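PDB 4FQD: NikO protein from Streptomyces tendae, which is an enolpyruvyl transferase essential in nikkomycin biosynthesis, using phosphoenolpyruvate as the probable enolpyruvyl donor. Local coordinates for residues 282-287 with 315-320; 28-33 with 266-271; 22-27 with 276-281; 260-265 with 290-295. The protein carries 4 engineered substitutions. One frame throughout, in Å; residues are numbered along the deposited sequence.

Interactions 1, 2 and 4 lie on the same side of the chain's centre, whereas 3 and 4 are about 22 Å apart between centres. Residues 22-27 run straight into 28-33, and far along the chain 260-265, 266-271, 276-281 and 282-287 follow closely, before 290-295 and 315-320. Helix 265-278 serves both interactions 2 and 3, whose centres are about 16 Å apart; interaction 2 is nested inside the loop closed by interaction 3. Strands 27-29, 283-286 and 317-320 share one mixed sheet, tying interaction 1 to interaction 2, about 10 Å away between centres. Interactions 2 and 4, about 9 Å apart between centres, meet where 28-33 and 260-265 run beside each other, consistent with the family's two interdomain crossings.

Interaction 1. Residues 282-287 with 315-320; sequences PLRITG and ADEVTA
Arg-284 and Glu-317 meet diagonally on the outer face of an antiparallel strand pair, their flat ends turned 52° apart. The arginine chain bends at its third torsion (chi3 61°), bringing Arg-284 NH1 to 2.7 Å from Glu-317 OE2 at the edge of the guanidinium. The hydrogen bond is bent and weak, so attraction between the charges probably contributes more to this salt bridge than the bond's direction. The methylenes also touch the acid, with Arg-284 CG 3.6 Å from Glu-317 OE1. Long, flexible, charged side chains suit this exposed face. Beside them Thr-319 turns its methyl CG2 to Pro-282 CB at 3.5 Å, while Thr-286 lays CG2 beside Glu-317 CB.

Strands 283-286 and 317-320 sit side by side in one of the mixed sheets of the beta/alpha inverse barrel, a fold that puts its sheets outside and helices within. The other face of the pair therefore carries Leu-283, Ile-285, Val-318 and Ala-320, all apolar. There Ile-285 CB approaches Val-318 CG2 to 3.7 Å, and Ile-285 CD1 comes within 4.3 Å of Ala-320 CB. Branching at CB favours extended backbone and fills this layer; Ile-285 goes on to touch Trp-271 of helix 265-278, and Val-318 touches helix 290-296.

Between the two faces, Ile-285 N donates to Val-318 O at 2.7 Å, and Val-318 N answers to Ile-285 O at 2.8 Å. Gly-287 N continues the pairing to Asp-316 O, at a phi of 170° that glycine adopts readily. The Asp-316 carboxylate turns to Gly-289 N, just beyond the strand.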
loop_
_atom_site.group_PDB
_atom_site.type_symbol
_atom_site.label_atom_id
_atom_site.label_comp_id
_atom_site.label_asym_id
_atom_site.label_seq_id
_atom_site.Cartn_x
_atom_site.Cartn_y
_atom_site.Cartn_z
ATOM N N PRO A 282 8.270 17.972 25.067
ATOM C CA PRO A 282 8.211 16.515 24.897
ATOM C C PRO A 282 7.219 15.853 25.851
ATOM O O PRO A 282 7.380 15.928 27.069
ATOM C CB PRO A 282 9.637 16.078 25.229
ATOM C CG PRO A 282 10.470 17.223 24.797
ATOM C CD PRO A 282 9.663 18.457 25.105
ATOM N N LEU A 283 6.198 15.216 25.286
ATOM C CA LEU A 283 5.136 14.606 26.076
ATOM C C LEU A 283 5.522 13.212 26.557
ATOM O O LEU A 283 5.734 12.301 25.755
ATOM C CB LEU A 283 3.845 14.535 25.260
ATOM C CG LEU A 283 2.601 14.073 26.021
ATOM C CD1 LEU A 283 2.213 15.101 27.072
ATOM C CD2 LEU A 283 1.448 13.811 25.066
ATOM N N ARG A 284 5.604 13.050 27.873
ATOM C CA ARG A 284 5.961 11.768 28.462
ATOM C C ARG A 284 4.729 10.877 28.579
ATOM O O ARG A 284 3.716 11.273 29.158
ATOM C CB ARG A 284 6.606 11.974 29.832
ATOM C CG ARG A 284 7.747 11.018 30.134
ATOM C CD ARG A 284 8.480 11.430 31.399
ATOM N NE ARG A 284 7.597 11.427 32.561
ATOM C CZ ARG A 284 7.432 10.385 33.367
ATOM N NH1 ARG A 284 8.093 9.260 33.140
ATOM N NH2 ARG A 284 6.607 10.465 34.400
ATOM N N ILE A 285 4.819 9.675 28.017
ATOM C CA ILE A 285 3.705 8.734 28.017
ATOM C C ILE A 285 4.116 7.440 28.714
ATOM O O ILE A 285 4.959 6.698 28.213
ATOM C CB ILE A 285 3.256 8.412 26.581
ATOM C CG1 ILE A 285 3.089 9.703 25.774
ATOM C CG2 ILE A 285 1.968 7.605 26.592
ATOM C CD1 ILE A 285 3.037 9.487 24.277
ATOM N N THR A 286 3.513 7.170 29.867
ATOM C CA THR A 286 3.921 6.033 30.689
ATOM C C THR A 286 2.967 4.845 30.595
ATOM O O THR A 286 1.818 4.979 30.173
ATOM C CB THR A 286 4.070 6.430 32.170
ATOM O OG1 THR A 286 2.790 6.797 32.701
ATOM C CG2 THR A 286 5.035 7.600 32.316
ATOM N N GLY A 287 3.462 3.680 31.002
ATOM C CA GLY A 287 2.682 2.457 30.997
ATOM C C GLY A 287 3.577 1.271 31.286
ATOM O O GLY A 287 4.667 1.171 30.727
ATOM N N ALA A 315 11.461 1.795 28.794
ATOM C CA ALA A 315 10.866 0.547 29.256
ATOM C C ALA A 315 9.403 0.728 29.643
ATOM O O ALA A 315 8.523 0.043 29.119
ATOM C CB ALA A 315 11.655 -0.009 30.425
ATOM N N ASP A 316 9.149 1.650 30.566
ATOM C CA ASP A 316 7.793 1.908 31.033
ATOM C C ASP A 316 7.295 3.277 30.587
ATOM O O ASP A 316 6.270 3.759 31.067
ATOM C CB ASP A 316 7.713 1.794 32.556
ATOM C CG ASP A 316 8.103 0.420 33.059
ATOM O OD1 ASP A 316 7.326 -0.536 32.845
ATOM O OD2 ASP A 316 9.184 0.295 33.675
ATOM N N GLU A 317 8.024 3.901 29.668
ATOM C CA GLU A 317 7.638 5.213 29.167
ATOM C C GLU A 317 8.148 5.470 27.753
ATOM O O GLU A 317 9.186 4.947 27.347
ATOM C CB GLU A 317 8.140 6.317 30.103
ATOM C CG GLU A 317 9.650 6.493 30.101
ATOM C CD GLU A 317 10.092 7.750 30.825
ATOM O OE1 GLU A 317 10.486 8.720 30.145
ATOM O OE2 GLU A 317 10.049 7.767 32.073
ATOM N N VAL A 318 7.398 6.269 27.003
ATOM C CA VAL A 318 7.864 6.777 25.719
ATOM C C VAL A 318 7.687 8.289 25.692
ATOM O O VAL A 318 6.813 8.834 26.367
ATOM C CB VAL A 318 7.123 6.139 24.524
ATOM C CG1 VAL A 318 7.310 4.631 24.530
ATOM C CG2 VAL A 318 5.646 6.499 24.547
ATOM N N THR A 319 8.529 8.968 24.922
ATOM C CA THR A 319 8.491 10.420 24.865
ATOM C C THR A 319 8.289 10.920 23.438
ATOM O O THR A 319 9.148 10.735 22.578
ATOM C CB THR A 319 9.770 11.036 25.456
ATOM O OG1 THR A 319 9.847 10.729 26.853
ATOM C CG2 THR A 319 9.764 12.540 25.280
ATOM N N ALA A 320 7.143 11.550 23.199
ATOM C CA ALA A 320 6.820 12.077 21.880
ATOM C C ALA A 320 7.162 13.560 21.785
ATOM O O ALA A 320 6.697 14.367 22.590
ATOM C CB ALA A 320 5.351 11.846 21.563
#

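Interaction 2. Residues 28-33 with 266-271; sequences VRTSGF and IEVVTW
Val-28 sets its CG1 methyl over one face of the Trp-271 indole, 3.8 Å from the centroid of the six-membered ring and only 8° off its normal, a CH-pi contact. The other methyl, Val-28 CG2, rests 4.0 Å from Trp-271 CD2, near the ring fusion, so both branches of the valine bear on the aromatic surface. Leu-441 and Leu-445 of helix 441-447 also touch this tryptophan, a residue large enough to join three elements at once.

The polar centre is Glu-267, whose chain runs out extended from the helix, with CG anti to the backbone N (chi1 -176°), and so spans the gap to the loop. Glu-267 OE1 takes the backbone N-H of Ser-31 at 2.8 Å on its syn side, somewhat out of the carboxylate plane, in a nearly straight bond. Glu-267 OE2 uses its anti lone pair for Trp-271 NE1, 3.3 Å away and almost in the indole plane, which helps to set the rotation of the ring. A water lies 2.7 Å from Glu-267 OE2, near Arg-29 O and Ser-31 OG. With an alanine here, the N-H groups of Ser-31 and Trp-271 would probably both lose their carboxylate acceptor and the indole would be freer to turn.

Thr-30 lies across the acid, its CB 3.7 Å from Glu-267 OE1, and offers its methyl to Val-268; its OG1 bonds to Thr-286 O instead. The arrangement, a strand leading into a loop pinned onto a buried helix, is consistent with a crossing between the two inverse-barrel domains of the EPSP synthase family.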
loop_
_atom_site.group_PDB
_atom_site.type_symbol
_atom_site.label_atom_id
_atom_site.label_comp_id
_atom_site.label_asym_id
_atom_site.label_seq_id
_atom_site.Cartn_x
_atom_site.Cartn_y
_atom_site.Cartn_z
ATOM N N VAL A 28 1.153 11.698 30.753
ATOM C CA VAL A 28 -0.034 10.864 30.618
ATOM C C VAL A 28 0.292 9.406 30.923
ATOM O O VAL A 28 1.359 8.909 30.561
ATOM C CB VAL A 28 -0.644 10.963 29.203
ATOM C CG1 VAL A 28 -1.285 12.324 28.992
ATOM C CG2 VAL A 28 0.413 10.696 28.144
ATOM N N ARG A 29 -0.626 8.726 31.599
ATOM C CA ARG A 29 -0.468 7.302 31.856
ATOM C C ARG A 29 -1.490 6.507 31.055
ATOM O O ARG A 29 -2.677 6.837 31.034
ATOM C CB ARG A 29 -0.577 6.988 33.354
ATOM C CG ARG A 29 -1.885 7.415 33.997
ATOM C CD ARG A 29 -1.929 7.024 35.467
ATOM N NE ARG A 29 -1.835 5.578 35.660
ATOM C CZ ARG A 29 -0.974 4.988 36.484
ATOM N NH1 ARG A 29 -0.126 5.719 37.195
ATOM N NH2 ARG A 29 -0.960 3.666 36.597
ATOM N N THR A 30 -1.018 5.464 30.384
ATOM C CA THR A 30 -1.880 4.650 29.539
ATOM C C THR A 30 -2.627 3.600 30.348
ATOM O O THR A 30 -2.220 3.242 31.453
ATOM C CB THR A 30 -1.073 3.942 28.436
ATOM O OG1 THR A 30 -0.057 3.128 29.034
ATOM C CG2 THR A 30 -0.423 4.959 27.512
ATOM N N SER A 31 -3.729 3.115 29.788
ATOM C CA SER A 31 -4.460 2.002 30.376
ATOM C C SER A 31 -4.164 0.736 29.583
ATOM O O SER A 31 -3.585 0.799 28.497
ATOM C CB SER A 31 -5.962 2.286 30.390
ATOM O OG SER A 31 -6.265 3.384 31.234
ATOM N N GLY A 32 -4.559 -0.410 30.128
ATOM C CA GLY A 32 -4.302 -1.687 29.488
ATOM C C GLY A 32 -5.026 -1.851 28.167
ATOM O O GLY A 32 -6.019 -1.172 27.903
ATOM N N PHE A 33 -4.519 -2.757 27.337
ATOM C CA PHE A 33 -5.094 -3.015 26.023
ATOM C C PHE A 33 -6.512 -3.561 26.146
ATOM O O PHE A 33 -6.741 -4.605 26.758
ATOM C CB PHE A 33 -4.220 -3.998 25.241
ATOM C CG PHE A 33 -4.459 -3.984 23.755
ATOM C CD1 PHE A 33 -5.173 -2.957 23.159
ATOM C CD2 PHE A 33 -3.970 -5.005 22.955
ATOM C CE1 PHE A 33 -5.391 -2.947 21.791
ATOM C CE2 PHE A 33 -4.185 -5.002 21.589
ATOM C CZ PHE A 33 -4.895 -3.973 21.006
ATOM N N ILE A 266 -3.469 1.456 20.691
ATOM C CA ILE A 266 -4.019 2.605 19.983
ATOM C C ILE A 266 -3.986 3.863 20.849
ATOM O O ILE A 266 -3.889 4.977 20.334
ATOM C CB ILE A 266 -5.451 2.334 19.482
ATOM C CG1 ILE A 266 -5.514 0.976 18.781
ATOM C CG2 ILE A 266 -5.907 3.434 18.535
ATOM C CD1 ILE A 266 -4.550 0.844 17.618
ATOM N N GLU A 267 -4.054 3.686 22.165
ATOM C CA GLU A 267 -3.943 4.820 23.074
ATOM C C GLU A 267 -2.546 5.422 22.985
ATOM O O GLU A 267 -2.384 6.642 23.030
ATOM C CB GLU A 267 -4.251 4.414 24.516
ATOM C CG GLU A 267 -4.239 5.589 25.485
ATOM C CD GLU A 267 -4.398 5.172 26.934
ATOM O OE1 GLU A 267 -4.552 3.960 27.194
ATOM O OE2 GLU A 267 -4.367 6.061 27.813
ATOM N N VAL A 268 -1.542 4.559 22.855
ATOM C CA VAL A 268 -0.164 5.007 22.688
ATOM C C VAL A 268 -0.033 5.825 21.408
ATOM O O VAL A 268 0.547 6.910 21.412
ATOM C CB VAL A 268 0.822 3.822 22.644
ATOM C CG1 VAL A 268 2.221 4.304 22.287
ATOM C CG2 VAL A 268 0.831 3.089 23.975
ATOM N N VAL A 269 -0.585 5.297 20.319
ATOM C CA VAL A 269 -0.606 5.997 19.041
ATOM C C VAL A 269 -1.294 7.350 19.184
ATOM O O VAL A 269 -0.807 8.365 18.681
ATOM C CB VAL A 269 -1.341 5.173 17.962
ATOM C CG1 VAL A 269 -1.484 5.975 16.674
ATOM C CG2 VAL A 269 -0.613 3.864 17.704
ATOM N N THR A 270 -2.421 7.354 19.891
ATOM C CA THR A 270 -3.212 8.563 20.095
ATOM C C THR A 270 -2.418 9.653 20.810
ATOM O O THR A 270 -2.473 10.821 20.429
ATOM C CB THR A 270 -4.494 8.262 20.897
ATOM O OG1 THR A 270 -5.248 7.242 20.230
ATOM C CG2 THR A 270 -5.349 9.512 21.031
ATOM N N TRP A 271 -1.677 9.265 21.843
ATOM C CA TRP A 271 -0.905 10.228 22.620
ATOM C C TRP A 271 0.338 10.718 21.883
ATOM O O TRP A 271 0.747 11.868 22.042
ATOM C CB TRP A 271 -0.527 9.650 23.987
ATOM C CG TRP A 271 -1.685 9.548 24.927
ATOM C CD1 TRP A 271 -2.187 8.412 25.491
ATOM C CD2 TRP A 271 -2.497 10.626 25.406
ATOM N NE1 TRP A 271 -3.258 8.716 26.297
ATOM C CE2 TRP A 271 -3.468 10.070 26.261
ATOM C CE3 TRP A 271 -2.495 12.010 25.199
ATOM C CZ2 TRP A 271 -4.427 10.845 26.907
ATOM C CZ3 TRP A 271 -3.446 12.778 25.841
ATOM C CH2 TRP A 271 -4.399 12.194 26.685
HETATM O O HOH W 1 -5.461 6.235 30.319
#

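Interaction 3. Residues 22-27 with 276-281; sequences NRLSGA and VLLADE
Leu-24 packs alongside Leu-278, the two side chains pointing the same way, with Leu-24 CD1 3.7 Å from Leu-278 CB. This is the tight part of the contact: Leu-24 N donates almost straight to Leu-278 O at 2.9 Å, and Ala-279 CB, a short side chain that permits the approach, lies 3.4 Å from Leu-24 O. Cut back to an alanine, this leucine would lose its contact with Leu-278 and is likely to leave a gap beside it.

Toward solvent the fit loosens. Asp-280 N reaches Leu-24 O only in a weak bond, and Arg-23 bends at its second torsion (chi2 -71°) to slide its methylenes past Asp-280, Arg-23 CG lying 3.7 Å from Asp-280 CB. The two charged ends stay apart. Instead Arg-23 NH1 donates to Ala-279 O at 2.8 Å, from well above the carbonyl plane, and a water 3.0 Å from Arg-23 NH1 carries the link on to Val-276 O. A second water donates to Leu-277 O and makes a weak bond with Arg-23 NH2.

Carbonyl oxygens near the end of helix 265-278 thus meet the guanidinium, directly or through water, and the helix end would probably favour its positive charge.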
loop_
_atom_site.group_PDB
_atom_site.type_symbol
_atom_site.label_atom_id
_atom_site.label_comp_id
_atom_site.label_asym_id
_atom_site.label_seq_id
_atom_site.Cartn_x
_atom_site.Cartn_y
_atom_site.Cartn_z
ATOM N N ASN A 22 -4.393 26.090 22.288
ATOM C CA ASN A 22 -3.592 26.005 23.501
ATOM C C ASN A 22 -2.612 24.838 23.456
ATOM O O ASN A 22 -2.953 23.745 23.003
ATOM C CB ASN A 22 -4.493 25.893 24.732
ATOM C CG ASN A 22 -5.442 27.066 24.866
ATOM O OD1 ASN A 22 -5.045 28.158 25.270
ATOM N ND2 ASN A 22 -6.708 26.845 24.528
ATOM N N ARG A 23 -1.395 25.079 23.928
ATOM C CA ARG A 23 -0.364 24.047 23.951
ATOM C C ARG A 23 -0.516 23.128 25.158
ATOM O O ARG A 23 -0.708 23.589 26.283
ATOM C CB ARG A 23 1.027 24.684 23.936
ATOM C CG ARG A 23 1.441 25.198 22.569
ATOM C CD ARG A 23 1.718 24.042 21.624
ATOM N NE ARG A 23 1.639 24.436 20.222
ATOM C CZ ARG A 23 1.922 23.629 19.204
ATOM N NH1 ARG A 23 2.313 22.383 19.433
ATOM N NH2 ARG A 23 1.820 24.069 17.958
ATOM N N LEU A 24 -0.430 21.825 24.913
ATOM C CA LEU A 24 -0.560 20.836 25.974
ATOM C C LEU A 24 0.794 20.531 26.602
ATOM O O LEU A 24 1.824 20.587 25.933
ATOM C CB LEU A 24 -1.180 19.548 25.429
ATOM C CG LEU A 24 -2.510 19.689 24.686
ATOM C CD1 LEU A 24 -3.038 18.325 24.270
ATOM C CD2 LEU A 24 -3.529 20.427 25.538
ATOM N N SER A 25 0.785 20.208 27.890
ATOM C CA SER A 25 2.009 19.846 28.597
ATOM C C SER A 25 1.699 18.994 29.821
ATOM O O SER A 25 0.613 19.084 30.395
ATOM C CB SER A 25 2.787 21.098 29.011
ATOM O OG SER A 25 2.044 21.881 29.929
ATOM N N GLY A 26 2.660 18.166 30.214
ATOM C CA GLY A 26 2.494 17.298 31.364
ATOM C C GLY A 26 2.822 15.852 31.044
ATOM O O GLY A 26 3.558 15.566 30.100
ATOM N N ALA A 27 2.271 14.940 31.836
ATOM C CA ALA A 27 2.493 13.516 31.630
ATOM C C ALA A 27 1.168 12.770 31.539
ATOM O O ALA A 27 0.180 13.159 32.162
ATOM C CB ALA A 27 3.351 12.944 32.746
ATOM N N VAL A 276 2.991 15.215 19.343
ATOM C CA VAL A 276 3.674 15.781 18.185
ATOM C C VAL A 276 3.000 17.064 17.697
ATOM O O VAL A 276 3.673 18.025 17.318
ATOM C CB VAL A 276 3.754 14.755 17.028
ATOM C CG1 VAL A 276 4.181 15.424 15.732
ATOM C CG2 VAL A 276 4.709 13.627 17.384
ATOM N N LEU A 277 1.672 17.086 17.731
ATOM C CA LEU A 277 0.913 18.172 17.115
ATOM C C LEU A 277 0.372 19.219 18.089
ATOM O O LEU A 277 0.095 20.349 17.690
ATOM C CB LEU A 277 -0.242 17.602 16.287
ATOM C CG LEU A 277 0.144 16.631 15.169
ATOM C CD1 LEU A 277 -1.092 16.143 14.428
ATOM C CD2 LEU A 277 1.131 17.280 14.211
ATOM N N LEU A 278 0.219 18.853 19.359
ATOM C CA LEU A 278 -0.451 19.737 20.312
ATOM C C LEU A 278 0.423 20.211 21.472
ATOM O O LEU A 278 0.116 21.217 22.109
ATOM C CB LEU A 278 -1.722 19.073 20.852
ATOM C CG LEU A 278 -2.741 18.624 19.803
ATOM C CD1 LEU A 278 -3.931 17.944 20.466
ATOM C CD2 LEU A 278 -3.195 19.800 18.949
ATOM N N ALA A 279 1.505 19.491 21.748
ATOM C CA ALA A 279 2.371 19.831 22.873
ATOM C C ALA A 279 3.460 20.829 22.486
ATOM O O ALA A 279 3.814 20.949 21.313
ATOM C CB ALA A 279 2.988 18.573 23.469
ATOM N N ASP A 280 3.982 21.547 23.476
ATOM C CA ASP A 280 5.084 22.479 23.246
ATOM C C ASP A 280 6.366 21.971 23.901
ATOM O O ASP A 280 7.452 22.498 23.662
ATOM C CB ASP A 280 4.734 23.881 23.752
ATOM C CG ASP A 280 4.360 23.894 25.216
ATOM O OD1 ASP A 280 4.002 22.821 25.743
ATOM O OD2 ASP A 280 4.418 24.973 25.840
ATOM N N GLU A 281 6.223 20.944 24.732
ATOM C CA GLU A 281 7.360 20.239 25.309
ATOM C C GLU A 281 7.166 18.740 25.090
ATOM O O GLU A 281 6.033 18.286 24.926
ATOM C CB GLU A 281 7.495 20.555 26.800
ATOM C CG GLU A 281 8.134 21.904 27.094
ATOM C CD GLU A 281 9.561 22.002 26.582
ATOM O OE1 GLU A 281 10.369 21.094 26.873
ATOM O OE2 GLU A 281 9.876 22.990 25.886
HETATM O O HOH W 2 3.704 20.927 17.169
HETATM O O HOH W 3 1.731 21.743 15.465
#

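Interaction 4. Residues 260-265 with 290-295; sequences TLIPDL and IDRAVH
Arg-292 NH2 forms a salt bridge with Asp-223 OD1 of helix 219-231 while lying 3.8 Å from CB of Ile-262, so one guanidinium meets both a charge and a hydrocarbon. The loop 260-265 leads from strand 257-260 into helix 265-278. In the EPSP synthase family two inverse-barrel domains close on substrate, and the loop's place fits one of the connections between them.

Ile-262 projects toward helix 290-296 with CG1 anti to its own backbone N (chi1 -175°). Ile-262 CD1 sits over one face of the Arg-292 guanidinium, near its rim, and reaches 3.6 Å from Ala-293 N. A long branched side chain is apt, since it fills the angle between the arginine and the helix backbone. The arginine chain, bent at chi3, folds back to accept it.

Pro-263 follows, its CG 3.6 Å from Ile-290 CA. Its rigid backbone helps hold the extended course of the loop. Next door Asp-264 turns away from helix 290-296 and serves as N-cap of helix 265-278: its OD1 bonds to Glu-267 N, and its OD2 to Lys-34 N, so the short acid serves two backbone groups at once.

Ala-293 lies where loop and helix come close. Ala-293 CB is 3.8 Å from Pro-263 O, an approach that a small alanine suits, and the end of Leu-265 closes over it from the other helix, Leu-265 CD2 standing 3.7 Å from Ala-293 CB.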
loop_
_atom_site.group_PDB
_atom_site.type_symbol
_atom_site.label_atom_id
_atom_site.label_comp_id
_atom_site.label_asym_id
_atom_site.label_seq_id
_atom_site.Cartn_x
_atom_site.Cartn_y
_atom_site.Cartn_z
ATOM N N THR A 260 -0.401 -8.967 33.836
ATOM C CA THR A 260 -0.414 -7.519 33.683
ATOM C C THR A 260 -0.579 -7.156 32.211
ATOM O O THR A 260 0.293 -7.446 31.392
ATOM C CB THR A 260 0.881 -6.888 34.217
ATOM O OG1 THR A 260 1.070 -7.271 35.585
ATOM C CG2 THR A 260 0.813 -5.372 34.122
ATOM N N LEU A 261 -1.702 -6.525 31.881
ATOM C CA LEU A 261 -2.021 -6.199 30.494
ATOM C C LEU A 261 -0.992 -5.290 29.837
ATOM O O LEU A 261 -0.433 -4.395 30.472
ATOM C CB LEU A 261 -3.403 -5.550 30.391
ATOM C CG LEU A 261 -4.617 -6.443 30.635
ATOM C CD1 LEU A 261 -5.905 -5.668 30.401
ATOM C CD2 LEU A 261 -4.563 -7.682 29.757
ATOM N N ILE A 262 -0.748 -5.536 28.556
ATOM C CA ILE A 262 0.074 -4.655 27.743
ATOM C C ILE A 262 -0.665 -3.324 27.594
ATOM O O ILE A 262 -1.890 -3.309 27.461
ATOM C CB ILE A 262 0.363 -5.298 26.360
ATOM C CG1 ILE A 262 1.319 -4.442 25.530
ATOM C CG2 ILE A 262 -0.927 -5.563 25.596
ATOM C CD1 ILE A 262 1.755 -5.107 24.242
ATOM N N PRO A 263 0.068 -2.200 27.670
ATOM C CA PRO A 263 -0.548 -0.883 27.482
ATOM C C PRO A 263 -1.321 -0.802 26.170
ATOM O O PRO A 263 -0.898 -1.394 25.175
ATOM C CB PRO A 263 0.656 0.056 27.450
ATOM C CG PRO A 263 1.656 -0.614 28.323
ATOM C CD PRO A 263 1.477 -2.091 28.087
ATOM N N ASP A 264 -2.445 -0.089 26.181
ATOM C CA ASP A 264 -3.316 0.006 25.013
ATOM C C ASP A 264 -2.558 0.545 23.805
ATOM O O ASP A 264 -2.042 1.662 23.833
ATOM C CB ASP A 264 -4.533 0.881 25.316
ATOM C CG ASP A 264 -5.633 0.729 24.284
ATOM O OD1 ASP A 264 -5.528 1.344 23.202
ATOM O OD2 ASP A 264 -6.608 -0.004 24.557
ATOM N N LEU A 265 -2.495 -0.264 22.753
ATOM C CA LEU A 265 -1.699 0.048 21.573
ATOM C C LEU A 265 -2.161 1.323 20.874
ATOM O O LEU A 265 -1.347 2.171 20.511
ATOM C CB LEU A 265 -1.730 -1.125 20.589
ATOM C CG LEU A 265 -1.331 -2.491 21.150
ATOM C CD1 LEU A 265 -1.306 -3.542 20.053
ATOM C CD2 LEU A 265 0.014 -2.411 21.841
ATOM N N ILE A 290 5.481 -0.715 28.401
ATOM C CA ILE A 290 5.065 -0.012 27.193
ATOM C C ILE A 290 6.010 -0.307 26.030
ATOM O O ILE A 290 5.664 -0.088 24.868
ATOM C CB ILE A 290 4.977 1.514 27.423
ATOM C CG1 ILE A 290 4.035 2.161 26.404
ATOM C CG2 ILE A 290 6.358 2.148 27.373
ATOM C CD1 ILE A 290 3.831 3.646 26.617
ATOM N N ASP A 291 7.201 -0.807 26.349
ATOM C CA ASP A 291 8.162 -1.201 25.327
ATOM C C ASP A 291 7.617 -2.355 24.492
ATOM O O ASP A 291 7.880 -2.445 23.294
ATOM C CB ASP A 291 9.507 -1.577 25.955
ATOM C CG ASP A 291 9.359 -2.515 27.141
ATOM O OD1 ASP A 291 8.247 -3.040 27.360
ATOM O OD2 ASP A 291 10.363 -2.731 27.853
ATOM N N ARG A 292 6.853 -3.234 25.136
ATOM C CA ARG A 292 6.184 -4.324 24.436
ATOM C C ARG A 292 5.124 -3.774 23.492
ATOM O O ARG A 292 4.939 -4.283 22.385
ATOM C CB ARG A 292 5.541 -5.295 25.430
ATOM C CG ARG A 292 6.523 -6.235 26.101
ATOM C CD ARG A 292 5.836 -7.115 27.133
ATOM N NE ARG A 292 4.703 -7.846 26.571
ATOM C CZ ARG A 292 3.467 -7.790 27.054
ATOM N NH1 ARG A 292 3.202 -7.040 28.116
ATOM N NH2 ARG A 292 2.496 -8.487 26.478
ATOM N N ALA A 293 4.428 -2.734 23.942
ATOM C CA ALA A 293 3.421 -2.071 23.122
ATOM C C ALA A 293 4.070 -1.431 21.903
ATOM O O ALA A 293 3.546 -1.518 20.794
ATOM C CB ALA A 293 2.671 -1.029 23.937
ATOM N N VAL A 294 5.218 -0.796 22.120
ATOM C CA VAL A 294 5.968 -0.159 21.044
ATOM C C VAL A 294 6.421 -1.175 20.001
ATOM O O VAL A 294 6.253 -0.959 18.800
ATOM C CB VAL A 294 7.196 0.601 21.586
ATOM C CG1 VAL A 294 8.164 0.941 20.459
ATOM C CG2 VAL A 294 6.756 1.855 22.313
ATOM N N HIS A 295 6.989 -2.283 20.467
ATOM C CA HIS A 295 7.464 -3.333 19.572
ATOM C C HIS A 295 6.320 -3.933 18.763
ATOM O O HIS A 295 6.497 -4.316 17.608
ATOM C CB HIS A 295 8.184 -4.430 20.355
ATOM C CG HIS A 295 8.613 -5.586 19.508
ATOM N ND1 HIS A 295 7.904 -6.766 19.444
ATOM C CD2 HIS A 295 9.673 -5.739 18.678
ATOM C CE1 HIS A 295 8.511 -7.598 18.616
ATOM N NE2 HIS A 295 9.587 -6.998 18.138
#